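Local coordinates for putative retaining b-glycosidase (Saccharophagus degradans, PDB 5A95), which probably hydrolyses mixed-linkage beta-1,3-1,4-glucans as a retaining family 5 glycoside hydrolase, with a specificity tied to its quaternary structure, at residues P37-F50 against I171-V183. The protein carries 1 engineered substitution. Sequence-based numbering, arbitrary orientation. Where two conformers were deposited one is given.
Unlike the reference sequence in segment 171-183: Gln176 (reference Lys). With MG (magnesium ion), chain G.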
# COMPACT_ATOMS: atom_id res chain seq x y z
N PRO A 37 -0.24 -8.15 -22.24
CA PRO A 37 -1.51 -7.62 -22.73
C PRO A 37 -1.44 -7.13 -24.18
O PRO A 37 -0.36 -6.83 -24.68
CB PRO A 37 -1.76 -6.43 -21.80
CG PRO A 37 -0.40 -5.98 -21.38
CD PRO A 37 0.39 -7.27 -21.25
N SER A 38 -2.61 -7.07 -24.83
CA SER A 38 -2.73 -6.58 -26.19
C SER A 38 -3.51 -5.28 -26.26
O SER A 38 -4.24 -4.91 -25.36
CB SER A 38 -3.43 -7.63 -27.06
OG SER A 38 -2.71 -8.85 -27.04
N GLN A 39 -3.34 -4.57 -27.37
CA GLN A 39 -4.01 -3.31 -27.62
C GLN A 39 -5.25 -3.52 -28.47
O GLN A 39 -5.30 -4.41 -29.31
CB GLN A 39 -3.05 -2.32 -28.27
CG GLN A 39 -1.83 -2.07 -27.41
CD GLN A 39 -0.97 -0.96 -27.96
OE1 GLN A 39 -0.26 -1.18 -28.93
NE2 GLN A 39 -1.07 0.23 -27.40
N PHE A 40 -6.24 -2.67 -28.25
CA PHE A 40 -7.45 -2.67 -29.04
C PHE A 40 -7.15 -2.51 -30.53
O PHE A 40 -6.32 -1.68 -30.91
CB PHE A 40 -8.37 -1.53 -28.58
CG PHE A 40 -9.74 -1.56 -29.22
CD1 PHE A 40 -9.95 -0.97 -30.46
CD2 PHE A 40 -10.79 -2.20 -28.59
CE1 PHE A 40 -11.19 -1.03 -31.06
CE2 PHE A 40 -12.05 -2.24 -29.17
CZ PHE A 40 -12.24 -1.67 -30.42
N ASP A 41 -7.83 -3.29 -31.36
CA ASP A 41 -7.57 -3.29 -32.80
C ASP A 41 -8.20 -2.06 -33.45
O ASP A 41 -9.38 -2.05 -33.73
CB ASP A 41 -8.14 -4.57 -33.43
CG ASP A 41 -7.93 -4.63 -34.93
OD1 ASP A 41 -7.23 -3.74 -35.48
OD2 ASP A 41 -8.48 -5.58 -35.54
N VAL A 42 -7.39 -1.03 -33.66
CA VAL A 42 -7.87 0.24 -34.21
C VAL A 42 -8.43 0.10 -35.62
O VAL A 42 -9.24 0.92 -36.04
CB VAL A 42 -6.78 1.34 -34.16
CG1 VAL A 42 -6.27 1.55 -32.73
CG2 VAL A 42 -5.63 1.03 -35.12
N LYS A 43 -8.03 -0.95 -36.34
CA LYS A 43 -8.52 -1.21 -37.71
C LYS A 43 -9.96 -1.70 -37.73
O LYS A 43 -10.60 -1.67 -38.77
CB LYS A 43 -7.63 -2.23 -38.42
CG LYS A 43 -6.19 -1.78 -38.56
CD LYS A 43 -5.38 -2.71 -39.45
CE LYS A 43 -3.89 -2.52 -39.19
NZ LYS A 43 -3.05 -2.84 -40.38
N SER A 44 -10.48 -2.12 -36.59
CA SER A 44 -11.87 -2.58 -36.50
C SER A 44 -12.88 -1.41 -36.44
O SER A 44 -14.08 -1.62 -36.49
CB SER A 44 -12.05 -3.46 -35.26
OG SER A 44 -12.01 -2.72 -34.05
N LEU A 45 -12.37 -0.19 -36.32
CA LEU A 45 -13.21 0.98 -36.08
C LEU A 45 -13.60 1.68 -37.36
O LEU A 45 -12.79 1.79 -38.28
CB LEU A 45 -12.47 1.98 -35.20
CG LEU A 45 -12.10 1.49 -33.80
CD1 LEU A 45 -11.21 2.52 -33.12
CD2 LEU A 45 -13.36 1.23 -33.01
N LYS A 46 -14.82 2.20 -37.39
CA LYS A 46 -15.22 3.18 -38.40
C LYS A 46 -14.50 4.52 -38.17
O LYS A 46 -14.15 4.84 -37.04
CB LYS A 46 -16.70 3.49 -38.30
CG LYS A 46 -17.65 2.35 -38.53
CD LYS A 46 -19.07 2.87 -38.29
CE LYS A 46 -20.12 1.85 -38.66
NZ LYS A 46 -21.54 2.33 -38.44
N THR A 47 -14.34 5.31 -39.23
CA THR A 47 -13.78 6.64 -39.09
C THR A 47 -14.57 7.45 -38.02
O THR A 47 -15.81 7.38 -37.94
CB THR A 47 -13.78 7.36 -40.45
OG1 THR A 47 -15.10 7.33 -41.02
CG2 THR A 47 -12.77 6.67 -41.42
N GLN A 48 -13.83 8.16 -37.18
CA GLN A 48 -14.40 8.93 -36.10
C GLN A 48 -13.31 9.89 -35.69
O GLN A 48 -12.17 9.49 -35.43
CB GLN A 48 -14.80 8.03 -34.91
CG GLN A 48 -15.50 8.76 -33.79
CD GLN A 48 -16.12 7.84 -32.76
OE1 GLN A 48 -15.86 6.62 -32.73
NE2 GLN A 48 -16.95 8.41 -31.89
N SER A 49 -13.66 11.18 -35.61
CA SER A 49 -12.67 12.18 -35.29
C SER A 49 -12.18 12.03 -33.86
O SER A 49 -12.96 11.81 -32.94
CB SER A 49 -13.25 13.58 -35.45
OG SER A 49 -12.29 14.56 -35.10
N PHE A 50 -10.89 12.19 -33.66
CA PHE A 50 -10.38 12.48 -32.33
C PHE A 50 -10.92 13.82 -31.86
O PHE A 50 -11.05 14.77 -32.63
CB PHE A 50 -8.83 12.57 -32.30
CG PHE A 50 -8.14 11.25 -32.36
CD1 PHE A 50 -7.96 10.50 -31.21
CD2 PHE A 50 -7.71 10.72 -33.58
CE1 PHE A 50 -7.33 9.28 -31.26
CE2 PHE A 50 -7.08 9.49 -33.62
CZ PHE A 50 -6.90 8.76 -32.47
N ILE A 171 -5.68 0.88 -19.10
CA ILE A 171 -6.60 1.55 -19.98
C ILE A 171 -5.85 2.28 -21.09
O ILE A 171 -6.22 2.20 -22.27
CB ILE A 171 -7.50 2.54 -19.17
CG1 ILE A 171 -8.49 1.81 -18.25
CG2 ILE A 171 -8.18 3.54 -20.07
CD1 ILE A 171 -9.65 1.14 -18.98
N THR A 172 -4.83 3.03 -20.70
CA THR A 172 -4.15 3.85 -21.67
C THR A 172 -3.45 3.02 -22.71
O THR A 172 -3.45 3.34 -23.90
CB THR A 172 -3.18 4.85 -20.98
OG1 THR A 172 -3.88 5.61 -19.99
CG2 THR A 172 -2.62 5.82 -21.98
N PHE A 173 -2.84 1.92 -22.28
CA PHE A 173 -2.23 0.99 -23.22
C PHE A 173 -3.27 0.37 -24.16
O PHE A 173 -3.11 0.36 -25.37
CB PHE A 173 -1.51 -0.13 -22.47
CG PHE A 173 -0.91 -1.20 -23.36
CD1 PHE A 173 0.24 -0.98 -24.08
CD2 PHE A 173 -1.50 -2.44 -23.43
CE1 PHE A 173 0.78 -1.99 -24.85
CE2 PHE A 173 -0.99 -3.44 -24.22
CZ PHE A 173 0.16 -3.20 -24.92
N ARG A 174 -4.35 -0.13 -23.60
CA ARG A 174 -5.32 -0.84 -24.41
C ARG A 174 -5.96 0.04 -25.45
O ARG A 174 -6.23 -0.44 -26.56
CB ARG A 174 -6.41 -1.48 -23.55
CG ARG A 174 -7.25 -2.51 -24.29
CD ARG A 174 -8.18 -3.21 -23.33
NE ARG A 174 -8.95 -4.32 -23.86
CZ ARG A 174 -8.77 -5.60 -23.52
NH1 ARG A 174 -7.73 -5.98 -22.78
NH2 ARG A 174 -9.61 -6.52 -23.93
N TYR A 175 -6.24 1.28 -25.12
CA TYR A 175 -7.00 2.16 -26.00
C TYR A 175 -6.14 3.22 -26.70
O TYR A 175 -6.64 4.24 -27.16
CB TYR A 175 -8.23 2.75 -25.30
CG TYR A 175 -9.11 1.64 -24.78
CD1 TYR A 175 -9.71 0.74 -25.67
CD2 TYR A 175 -9.30 1.45 -23.41
CE1 TYR A 175 -10.46 -0.32 -25.20
CE2 TYR A 175 -10.04 0.39 -22.95
CZ TYR A 175 -10.61 -0.51 -23.84
OH TYR A 175 -11.32 -1.56 -23.32
N GLN A 176 -4.84 2.95 -26.84
CA GLN A 176 -3.98 3.87 -27.55
C GLN A 176 -4.53 4.10 -28.97
O GLN A 176 -4.91 3.15 -29.64
CB GLN A 176 -2.56 3.34 -27.64
CG GLN A 176 -1.59 4.36 -28.18
CD GLN A 176 -0.16 3.86 -28.28
OE1 GLN A 176 0.19 2.79 -27.79
NE2 GLN A 176 0.68 4.67 -28.88
N ASN A 177 -4.60 5.37 -29.37
CA ASN A 177 -4.98 5.71 -30.76
C ASN A 177 -6.43 5.31 -31.09
O ASN A 177 -6.74 4.97 -32.22
CB ASN A 177 -3.97 5.06 -31.74
CG ASN A 177 -4.11 5.55 -33.18
OD1 ASN A 177 -4.38 6.71 -33.43
ND2 ASN A 177 -3.92 4.63 -34.13
N VAL A 178 -7.32 5.35 -30.10
CA VAL A 178 -8.75 5.05 -30.27
C VAL A 178 -9.55 6.36 -30.08
O VAL A 178 -9.69 6.86 -28.95
CB VAL A 178 -9.24 3.97 -29.30
CG1 VAL A 178 -10.74 3.74 -29.41
CG2 VAL A 178 -8.52 2.64 -29.52
N PRO A 179 -10.07 6.93 -31.17
CA PRO A 179 -10.77 8.21 -31.02
C PRO A 179 -12.04 8.14 -30.17
O PRO A 179 -12.41 9.10 -29.51
CB PRO A 179 -11.14 8.58 -32.47
CG PRO A 179 -11.08 7.29 -33.20
CD PRO A 179 -9.99 6.51 -32.58
N THR A 180 -12.70 6.99 -30.19
CA THR A 180 -13.97 6.80 -29.50
C THR A 180 -13.83 7.07 -28.00
O THR A 180 -14.75 7.56 -27.40
CB THR A 180 -14.44 5.36 -29.71
OG1 THR A 180 -14.42 5.07 -31.11
CG2 THR A 180 -15.80 5.12 -29.16
N VAL A 181 -12.68 6.70 -27.45
CA VAL A 181 -12.42 6.85 -26.03
C VAL A 181 -11.75 8.22 -25.86
O VAL A 181 -10.60 8.39 -26.20
CB VAL A 181 -11.55 5.72 -25.49
CG1 VAL A 181 -11.31 5.91 -24.02
CG2 VAL A 181 -12.21 4.35 -25.72
N ALA A 182 -12.52 9.21 -25.39
CA ALA A 182 -12.10 10.59 -25.49
C ALA A 182 -11.49 11.15 -24.22
O ALA A 182 -10.58 11.96 -24.29
CB ALA A 182 -13.25 11.46 -25.94
N VAL A 183 -12.04 10.79 -23.06
CA VAL A 183 -11.73 11.46 -21.80
C VAL A 183 -11.46 10.41 -20.73
O VAL A 183 -12.21 9.42 -20.59
CB VAL A 183 -12.92 12.34 -21.35
CG1 VAL A 183 -12.64 13.02 -20.02
CG2 VAL A 183 -13.26 13.38 -22.41
MG MG G . -8.63 7.97 -27.26
O HOH W 1 -5.03 -4.81 -22.70
O HOH W 2 -4.65 0.40 -29.71
O HOH W 3 -8.09 6.24 -25.86
O HOH W 4 -6.36 7.71 -28.19
O HOH W 5 -7.95 10.22 -27.50
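Gln39 lies across Phe173, its CG over one face of the ring at 3.6 Å from the centroid, a CH-pi contact. Its amide runs nearly parallel to the ring, 15° between the planes, and carries NE2 past the rim to two acceptors: Phe173 O at the end of helix 161-174 and Gln176 OE1, each 2.9 Å from NE2 and each in the amide plane. Glutamine suits the place because its methylenes cover an aromatic face while its NH2 serves two carbonyl oxygens. With an alanine in place of Phe173, the Gln39 methylenes would probably lose their flat support and the amide would be freer to turn. Beside this, Phe40 N donates to Arg174 O (2.8 Å) in the carbonyl plane, joining the loop to the helix end, while water 2 bridges Phe40 O and Gln176 O. With its CG anti to the backbone N (chi1 -172°), Phe40 brings CD2 to the edge of the Tyr175 ring and CD1 to Val178 CG2. Arg174 and Tyr175 turn their polar ends to Asp124 of helix 116-133. Leu45 CD1 meets the other branch of the valine, CG1, at 3.9 Å. Farther along, Phe50 lays its ring on Pro179, whose CB stands over the ring centre, 3.9 Å from the centroid; the rigid, puckered proline suits the flat phenyl face, a CH-pi contact. Thr180 OG1 donates to Gln48 OE1 (2.7 Å) from above the carbonyl plane, and Asn131 also donates to that oxygen. The type II turn from Tyr175 to Val178 leads to a magnesium ion held by Val178 O, Val181 O and three waters. The whole is an N-terminal loop strapped over an alpha-to-beta connection, helix 161-174 to strand 181-185, of the (beta/alpha)8 barrel of family 5 glycoside hydrolases.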